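Local coordinates for RNA polymerase II subunit B1 CTD phosphatase RTR1 (Saccharomyces cerevisiae, PDB 5C2Y), which removes phosphate from the C-terminal domain repeats of the largest RNA polymerase II subunit, regulating the polymerase as its phosphorylation pattern changes, at residues K48-L53 and L166-A171; H121-Q126 and T161-L166. One frame throughout, in Å; residues are numbered along the deposited sequence.

Overall arrangement
Helix 163-170 serves both contacts. Its first turn packs on the zinc-binding helix 119-129 in contact 2, and an arginine of its last turn reaches the start of helix 50-56 in contact 1. The centres of the two contacts lie about 8 Å apart, and L166 belongs to both. E50 links them directly: its OE2 lies 3.2 Å from CG of E164, and its CB packs 3.5 Å from CD1 of L162. The zinc ion is held by C78, C83, C117 and H121, the last of these on the contact 2 helix. The side chain of E50 is about 13 Å from the metal, so contact 1 takes no part in metal coordination.

Contact 1: K48-L53 and L166-A171; sequences KDEKTL and LLREKA
E50 and R168 reach for each other from opposite directions and meet in a salt bridge, the sole side-chain link between the two segments. The carboxylate of E50 comes up to the edge of the guanidinium, with the two planes turned 37° apart. Most of the grip is on NH2 of R168. This nitrogen gives a fairly straight bond to E50 OE2 at 3.1 Å (161°), lying in the guanidinium plane and using the syn lone pair of that oxygen. Its bond to E50 OE1 is shorter, at 2.7 Å, but strongly bent and weak, and the one from R168 NH1 to E50 OE2 is weak and long. The glutamate runs extended beyond CG, whereas the arginine bends at chi3 (-67°), which brings NH2 to the carboxylate. Were E50 an alanine, the R168 guanidinium would probably lose its carboxylate mate and be freer to swing.

E50 opens its helix just after the N-cap residue D49, whose OD1 accepts from both T52 N (3.0 Å) and T52 OG1 (2.8 Å). The contact is a surface one, bridging the start of helix 50-56 and the C-terminal part of helix 163-170. Between them E50 also touches L162, E164 and E165, while L166 and L167 pack on F127 and F120 of helix 119-129.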
ATOM      1  N   LYS A  48      -7.786  -6.684   2.868  1.00 34.36           N
ATOM      2  CA  LYS A  48      -8.582  -7.302   3.917  1.00 37.28           C
ATOM      3  C   LYS A  48      -8.083  -6.831   5.297  1.00 34.41           C
ATOM      4  O   LYS A  48      -8.875  -6.541   6.184  1.00 31.45           O
ATOM      5  CB  LYS A  48      -8.533  -8.832   3.769  1.00 35.74           C
ATOM      6  CG  LYS A  48      -9.310  -9.622   4.808  1.00 35.98           C
ATOM      7  CD  LYS A  48     -10.805  -9.444   4.662  1.00 42.04           C
ATOM      8  CE  LYS A  48     -11.558 -10.202   5.745  1.00 46.72           C
ATOM      9  NZ  LYS A  48     -12.866  -9.573   6.096  1.00 51.77           N
ATOM     10  N   ASP A  49      -6.771  -6.690   5.447  1.00 31.83           N
ATOM     11  CA  ASP A  49      -6.191  -6.462   6.755  1.00 30.78           C
ATOM     12  C   ASP A  49      -4.724  -6.018   6.727  1.00 34.10           C
ATOM     13  O   ASP A  49      -4.088  -5.970   5.675  1.00 35.51           O
ATOM     14  CB  ASP A  49      -6.304  -7.736   7.571  1.00 32.83           C
ATOM     15  CG  ASP A  49      -5.690  -8.929   6.865  1.00 35.73           C
ATOM     16  OD1 ASP A  49      -4.886  -8.733   5.920  1.00 32.65           O
ATOM     17  OD2 ASP A  49      -5.996 -10.069   7.271  1.00 41.51           O
ATOM     18  N   GLU A  50      -4.175  -5.744   7.902  1.00 33.76           N
ATOM     19  CA  GLU A  50      -2.830  -5.201   8.002  1.00 29.72           C
ATOM     20  C   GLU A  50      -1.756  -6.172   7.552  1.00 32.46           C
ATOM     21  O   GLU A  50      -0.684  -5.769   7.099  1.00 35.31           O
ATOM     22  CB  GLU A  50      -2.570  -4.780   9.430  1.00 31.42           C
ATOM     23  CG  GLU A  50      -3.631  -3.859   9.973  1.00 30.96           C
ATOM     24  CD  GLU A  50      -3.192  -3.232  11.269  1.00 36.51           C
ATOM     25  OE1 GLU A  50      -2.284  -3.825  11.893  1.00 34.84           O
ATOM     26  OE2 GLU A  50      -3.732  -2.161  11.647  1.00 32.97           O
ATOM     27  N   LYS A  51      -2.056  -7.457   7.683  1.00 35.39           N
ATOM     28  CA  LYS A  51      -1.145  -8.539   7.318  1.00 30.37           C
ATOM     29  C   LYS A  51      -0.932  -8.573   5.808  1.00 30.77           C
ATOM     30  O   LYS A  51       0.162  -8.849   5.306  1.00 31.89           O
ATOM     31  CB  LYS A  51      -1.722  -9.866   7.829  1.00 36.24           C
ATOM     32  CG  LYS A  51      -0.845 -11.091   7.708  1.00 39.19           C
ATOM     33  CD  LYS A  51      -1.452 -12.255   8.517  1.00 40.66           C
ATOM     34  CE  LYS A  51      -2.948 -12.464   8.218  1.00 45.93           C
ATOM     35  NZ  LYS A  51      -3.865 -11.792   9.206  1.00 49.38           N
ATOM     36  N   THR A  52      -1.994  -8.270   5.078  1.00 33.32           N
ATOM     37  CA  THR A  52      -1.927  -8.255   3.627  1.00 33.02           C
ATOM     38  C   THR A  52      -1.169  -7.009   3.164  1.00 32.84           C
ATOM     39  O   THR A  52      -0.228  -7.119   2.365  1.00 33.00           O
ATOM     40  CB  THR A  52      -3.336  -8.312   3.016  1.00 34.84           C
ATOM     41  OG1 THR A  52      -3.961  -9.533   3.419  1.00 32.37           O
ATOM     42  CG2 THR A  52      -3.281  -8.278   1.513  1.00 35.04           C
ATOM     43  N   LEU A  53      -1.546  -5.839   3.690  1.00 30.58           N
ATOM     44  CA  LEU A  53      -0.835  -4.603   3.366  1.00 26.59           C
ATOM     45  C   LEU A  53       0.659  -4.742   3.672  1.00 29.78           C
ATOM     46  O   LEU A  53       1.493  -4.299   2.881  1.00 30.27           O
ATOM     47  CB  LEU A  53      -1.426  -3.416   4.117  1.00 24.32           C
ATOM     48  CG  LEU A  53      -0.838  -2.028   3.814  1.00 24.73           C
ATOM     49  CD1 LEU A  53      -0.944  -1.675   2.353  1.00 25.19           C
ATOM     50  CD2 LEU A  53      -1.535  -0.970   4.610  1.00 25.61           C
ATOM     51  N   LEU A 166       2.250   1.359  15.620  1.00 32.49           N
ATOM     52  CA  LEU A 166       2.977   2.133  16.618  1.00 31.62           C
ATOM     53  C   LEU A 166       2.015   2.844  17.573  1.00 31.94           C
ATOM     54  O   LEU A 166       2.222   2.858  18.776  1.00 37.50           O
ATOM     55  CB  LEU A 166       3.919   3.144  15.956  1.00 30.84           C
ATOM     56  CG  LEU A 166       5.195   2.586  15.308  1.00 33.08           C
ATOM     57  CD1 LEU A 166       6.149   3.720  15.020  1.00 31.59           C
ATOM     58  CD2 LEU A 166       5.887   1.494  16.126  1.00 30.52           C
ATOM     59  N   LEU A 167       0.962   3.441  17.034  1.00 33.26           N
ATOM     60  CA  LEU A 167      -0.063   4.049  17.865  1.00 31.41           C
ATOM     61  C   LEU A 167      -0.584   3.105  18.943  1.00 36.39           C
ATOM     62  O   LEU A 167      -0.618   3.452  20.122  1.00 34.02           O
ATOM     63  CB  LEU A 167      -1.221   4.508  16.994  1.00 30.91           C
ATOM     64  CG  LEU A 167      -0.845   5.594  15.999  1.00 30.00           C
ATOM     65  CD1 LEU A 167      -2.116   6.153  15.422  1.00 32.76           C
ATOM     66  CD2 LEU A 167      -0.022   6.686  16.681  1.00 25.06           C
ATOM     67  N   ARG A 168      -1.001   1.912  18.516  1.00 37.77           N
ATOM     68  CA  ARG A 168      -1.449   0.851  19.423  1.00 37.03           C
ATOM     69  C   ARG A 168      -0.460   0.560  20.537  1.00 41.56           C
ATOM     70  O   ARG A 168      -0.818   0.577  21.710  1.00 42.25           O
ATOM     71  CB  ARG A 168      -1.698  -0.443  18.656  1.00 33.06           C
ATOM     72  CG  ARG A 168      -3.079  -0.527  18.105  1.00 38.49           C
ATOM     73  CD  ARG A 168      -3.440  -1.930  17.708  1.00 38.30           C
ATOM     74  NE  ARG A 168      -2.642  -2.374  16.586  1.00 33.54           N
ATOM     75  CZ  ARG A 168      -3.023  -2.251  15.325  1.00 33.84           C
ATOM     76  NH1 ARG A 168      -4.193  -1.691  15.037  1.00 34.70           N
ATOM     77  NH2 ARG A 168      -2.233  -2.686  14.356  1.00 34.33           N
ATOM     78  N   GLU A 169       0.785   0.291  20.146  1.00 44.72           N
ATOM     79  CA  GLU A 169       1.846  -0.134  21.063  1.00 45.43           C
ATOM     80  C   GLU A 169       2.091   0.792  22.252  1.00 43.45           C
ATOM     81  O   GLU A 169       2.668   0.371  23.246  1.00 48.05           O
ATOM     82  CB  GLU A 169       3.161  -0.304  20.293  1.00 43.06           C
ATOM     83  CG  GLU A 169       3.277  -1.621  19.542  1.00 52.82           C
ATOM     84  CD  GLU A 169       4.522  -1.688  18.670  1.00 59.53           C
ATOM     85  OE1 GLU A 169       5.337  -0.736  18.736  1.00 56.12           O
ATOM     86  OE2 GLU A 169       4.688  -2.692  17.933  1.00 57.99           O
ATOM     87  N   LYS A 170       1.654   2.039  22.171  1.00 38.99           N
ATOM     88  CA  LYS A 170       1.952   2.965  23.243  1.00 38.67           C
ATOM     89  C   LYS A 170       0.823   3.177  24.262  1.00 47.31           C
ATOM     90  O   LYS A 170       1.087   3.654  25.370  1.00 53.74           O
ATOM     91  CB  LYS A 170       2.364   4.310  22.644  1.00 51.20           C
ATOM     92  CG  LYS A 170       1.228   5.193  22.145  1.00 43.49           C
ATOM     93  CD  LYS A 170       1.842   6.329  21.365  1.00 35.89           C
ATOM     94  CE  LYS A 170       0.834   7.351  20.950  1.00 36.04           C
ATOM     95  NZ  LYS A 170       1.593   8.486  20.330  1.00 43.84           N
ATOM     96  N   ALA A 171      -0.413   2.808  23.910  1.00 50.13           N
ATOM     97  CA  ALA A 171      -1.584   3.059  24.768  1.00 45.04           C
ATOM     98  C   ALA A 171      -1.350   2.659  26.234  1.00 42.82           C
ATOM     99  O   ALA A 171      -0.672   1.666  26.533  1.00 35.56           O
ATOM    100  CB  ALA A 171      -2.814   2.340  24.216  1.00 36.88           C
TER

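Contact 2: H121-Q126 and T161-L166. With ZN (zinc ion), chain C.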
ATOM      1  N   HIS A 121      -5.349   8.840   7.522  1.00 24.28           N
ATOM      2  CA  HIS A 121      -4.958   7.911   6.465  1.00 24.29           C
ATOM      3  C   HIS A 121      -3.849   8.438   5.541  1.00 26.61           C
ATOM      4  O   HIS A 121      -3.068   7.644   5.014  1.00 24.95           O
ATOM      5  CB  HIS A 121      -6.181   7.499   5.666  1.00 26.51           C
ATOM      6  CG  HIS A 121      -6.931   6.373   6.296  1.00 27.96           C
ATOM      7  ND1 HIS A 121      -8.199   5.992   5.896  1.00 32.01           N
ATOM      8  CD2 HIS A 121      -6.596   5.551   7.315  1.00 24.58           C
ATOM      9  CE1 HIS A 121      -8.601   4.987   6.640  1.00 32.15           C
ATOM     10  NE2 HIS A 121      -7.654   4.694   7.513  1.00 30.48           N
ATOM     11  N   PHE A 122      -3.757   9.758   5.354  1.00 27.55           N
ATOM     12  CA  PHE A 122      -2.586  10.335   4.692  1.00 24.38           C
ATOM     13  C   PHE A 122      -1.300   9.903   5.388  1.00 24.39           C
ATOM     14  O   PHE A 122      -0.334   9.504   4.740  1.00 25.52           O
ATOM     15  CB  PHE A 122      -2.653  11.868   4.661  1.00 26.18           C
ATOM     16  CG  PHE A 122      -1.315  12.519   4.454  1.00 22.64           C
ATOM     17  CD1 PHE A 122      -0.674  12.444   3.240  1.00 26.11           C
ATOM     18  CD2 PHE A 122      -0.674  13.164   5.493  1.00 30.46           C
ATOM     19  CE1 PHE A 122       0.584  13.025   3.056  1.00 33.19           C
ATOM     20  CE2 PHE A 122       0.584  13.745   5.318  1.00 28.78           C
ATOM     21  CZ  PHE A 122       1.212  13.670   4.100  1.00 27.48           C
ATOM     22  N   ARG A 123      -1.294   9.999   6.716  1.00 26.35           N
ATOM     23  CA  ARG A 123      -0.149   9.608   7.540  1.00 23.29           C
ATOM     24  C   ARG A 123       0.170   8.130   7.467  1.00 23.73           C
ATOM     25  O   ARG A 123       1.326   7.748   7.310  1.00 25.32           O
ATOM     26  CB  ARG A 123      -0.404   9.954   8.984  1.00 25.61           C
ATOM     27  CG  ARG A 123      -0.743  11.390   9.230  1.00 25.40           C
ATOM     28  CD  ARG A 123      -1.070  11.537  10.693  1.00 26.34           C
ATOM     29  NE  ARG A 123      -0.562  12.790  11.218  1.00 34.05           N
ATOM     30  CZ  ARG A 123      -0.154  12.978  12.468  1.00 38.42           C
ATOM     31  NH1 ARG A 123      -0.201  11.983  13.346  1.00 31.68           N
ATOM     32  NH2 ARG A 123       0.294  14.183  12.834  1.00 38.41           N
ATOM     33  N   CYS A 124      -0.850   7.298   7.636  1.00 21.87           N
ATOM     34  CA  CYS A 124      -0.680   5.867   7.488  1.00 23.75           C
ATOM     35  C   CYS A 124      -0.081   5.516   6.120  1.00 23.97           C
ATOM     36  O   CYS A 124       0.840   4.700   6.019  1.00 24.59           O
ATOM     37  CB  CYS A 124      -2.019   5.150   7.691  1.00 28.27           C
ATOM     38  SG  CYS A 124      -2.571   5.133   9.402  1.00 35.28           S
ATOM     39  N   SER A 125      -0.590   6.144   5.070  1.00 24.30           N
ATOM     40  CA  SER A 125      -0.132   5.849   3.723  1.00 23.02           C
ATOM     41  C   SER A 125       1.312   6.262   3.522  1.00 24.19           C
ATOM     42  O   SER A 125       2.062   5.587   2.817  1.00 29.49           O
ATOM     43  CB  SER A 125      -1.012   6.550   2.695  1.00 24.39           C
ATOM     44  OG  SER A 125      -0.625   6.215   1.376  1.00 25.39           O
ATOM     45  N   GLN A 126       1.706   7.369   4.132  1.00 17.83           N
ATOM     46  CA  GLN A 126       3.036   7.909   3.898  1.00 22.50           C
ATOM     47  C   GLN A 126       4.079   7.227   4.785  1.00 24.19           C
ATOM     48  O   GLN A 126       5.208   6.978   4.358  1.00 26.68           O
ATOM     49  CB  GLN A 126       3.020   9.427   4.113  1.00 25.65           C
ATOM     50  CG  GLN A 126       4.377  10.083   4.164  1.00 29.69           C
ATOM     51  CD  GLN A 126       4.323  11.555   3.812  1.00 38.90           C
ATOM     52  OE1 GLN A 126       4.367  12.423   4.687  1.00 44.88           O
ATOM     53  NE2 GLN A 126       4.232  11.847   2.519  1.00 43.99           N
ATOM     54  N   THR A 161       6.385  -1.723   9.064  1.00 28.72           N
ATOM     55  CA  THR A 161       5.626  -1.452  10.279  1.00 29.04           C
ATOM     56  C   THR A 161       4.531  -0.442   9.964  1.00 33.10           C
ATOM     57  O   THR A 161       4.812   0.625   9.419  1.00 38.39           O
ATOM     58  CB  THR A 161       6.515  -0.879  11.410  1.00 29.06           C
ATOM     59  OG1 THR A 161       7.456  -1.864  11.858  1.00 26.53           O
ATOM     60  CG2 THR A 161       5.669  -0.440  12.569  1.00 26.12           C
ATOM     61  N   LEU A 162       3.288  -0.751  10.298  1.00 30.62           N
ATOM     62  CA  LEU A 162       2.212   0.181   9.995  1.00 32.21           C
ATOM     63  C   LEU A 162       2.149   1.260  11.057  1.00 30.10           C
ATOM     64  O   LEU A 162       2.505   1.024  12.206  1.00 30.63           O
ATOM     65  CB  LEU A 162       0.861  -0.537   9.896  1.00 35.13           C
ATOM     66  CG  LEU A 162       0.768  -1.668   8.879  1.00 30.36           C
ATOM     67  CD1 LEU A 162      -0.681  -1.938   8.563  1.00 30.79           C
ATOM     68  CD2 LEU A 162       1.545  -1.314   7.626  1.00 29.94           C
ATOM     69  N   PHE A 163       1.689   2.445  10.670  1.00 30.77           N
ATOM     70  CA  PHE A 163       1.641   3.561  11.598  1.00 28.38           C
ATOM     71  C   PHE A 163       0.757   3.166  12.753  1.00 30.43           C
ATOM     72  O   PHE A 163       1.098   3.389  13.919  1.00 35.65           O
ATOM     73  CB  PHE A 163       1.131   4.823  10.913  1.00 25.64           C
ATOM     74  CG  PHE A 163       1.081   6.028  11.805  1.00 26.05           C
ATOM     75  CD1 PHE A 163       2.052   6.249  12.756  1.00 28.97           C
ATOM     76  CD2 PHE A 163       0.072   6.966  11.666  1.00 28.10           C
ATOM     77  CE1 PHE A 163       1.998   7.374  13.564  1.00 28.31           C
ATOM     78  CE2 PHE A 163       0.020   8.086  12.467  1.00 22.78           C
ATOM     79  CZ  PHE A 163       0.979   8.289  13.410  1.00 23.71           C
ATOM     80  N   GLU A 164      -0.357   2.525  12.434  1.00 28.42           N
ATOM     81  CA  GLU A 164      -1.327   2.210  13.466  1.00 29.91           C
ATOM     82  C   GLU A 164      -0.834   1.075  14.365  1.00 30.94           C
ATOM     83  O   GLU A 164      -1.407   0.839  15.412  1.00 35.73           O
ATOM     84  CB  GLU A 164      -2.698   1.889  12.845  1.00 33.18           C
ATOM     85  CG  GLU A 164      -2.698   0.838  11.757  1.00 36.49           C
ATOM     86  CD  GLU A 164      -2.343   1.367  10.369  1.00 33.49           C
ATOM     87  OE1 GLU A 164      -3.191   1.262   9.452  1.00 30.06           O
ATOM     88  OE2 GLU A 164      -1.201   1.848  10.190  1.00 34.99           O
ATOM     89  N   GLU A 165       0.253   0.406  13.990  1.00 34.45           N
ATOM     90  CA  GLU A 165       0.903  -0.535  14.900  1.00 29.01           C
ATOM     91  C   GLU A 165       1.667   0.218  15.974  1.00 34.22           C
ATOM     92  O   GLU A 165       1.750  -0.229  17.110  1.00 38.28           O
ATOM     93  CB  GLU A 165       1.862  -1.469  14.165  1.00 29.72           C
ATOM     94  CG  GLU A 165       1.202  -2.400  13.179  1.00 32.74           C
ATOM     95  CD  GLU A 165       2.186  -3.365  12.502  1.00 35.88           C
ATOM     96  OE1 GLU A 165       3.401  -3.101  12.513  1.00 34.01           O
ATOM     97  OE2 GLU A 165       1.734  -4.385  11.937  1.00 41.28           O
ATOM     98  N   LEU A 166       2.250   1.359  15.620  1.00 32.49           N
ATOM     99  CA  LEU A 166       2.977   2.133  16.618  1.00 31.62           C
ATOM    100  C   LEU A 166       2.015   2.844  17.573  1.00 31.94           C
ATOM    101  O   LEU A 166       2.222   2.858  18.776  1.00 37.50           O
ATOM    102  CB  LEU A 166       3.919   3.144  15.956  1.00 30.84           C
ATOM    103  CG  LEU A 166       5.195   2.586  15.308  1.00 33.08           C
ATOM    104  CD1 LEU A 166       6.149   3.720  15.020  1.00 31.59           C
ATOM    105  CD2 LEU A 166       5.887   1.494  16.126  1.00 30.52           C
TER
HETATM  106 ZN    ZN C 301      -9.321   6.478   4.183  1.00 37.93          ZN
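The F163 ring is met at its edge by C124 and R123, and van der Waals packing there makes up most of the contact. The sulfur of C124 lies 3.9 Å from CD2 of F163 and 5.2 Å from the ring centroid, 81° off the ring normal, a Cys sulfur-aromatic contact made at the ring edge. With CG opposite the backbone N (chi1 -179°), the F163 ring lies against the other helix. R123 crosses the ring at an angle, its CB 4.0 Å from CE2 of F163 and its NH1 3.9 Å from CZ. The guanidinium and ring planes are 57° apart, so the two groups do not stack. F127, one turn on from R123, also meets the F163 ring.

The helix carrying R123 and C124 lies in the predicted RTR1-type zinc finger, and the backbones come close here, with the CA atoms of C124 and F163 5.3 Å apart. Metal coordination occupies the start of this segment: H121 binds the zinc ion through ND1 at 2.1 Å, alongside C78, C83 and C117.

The approach of E164 to C124 is not a hydrogen bond: OE2 of E164 comes within 3.6 Å of the C124 sulfur, while its OE1 is bonded to the hydroxyl of Y80, whose ring also meets that of H121. Within segment 161-166, the N-cap residue L162 gives a weak bond from its backbone N to OE1 of E165, the other carboxylate oxygen of which pairs with K54 of helix 50-56.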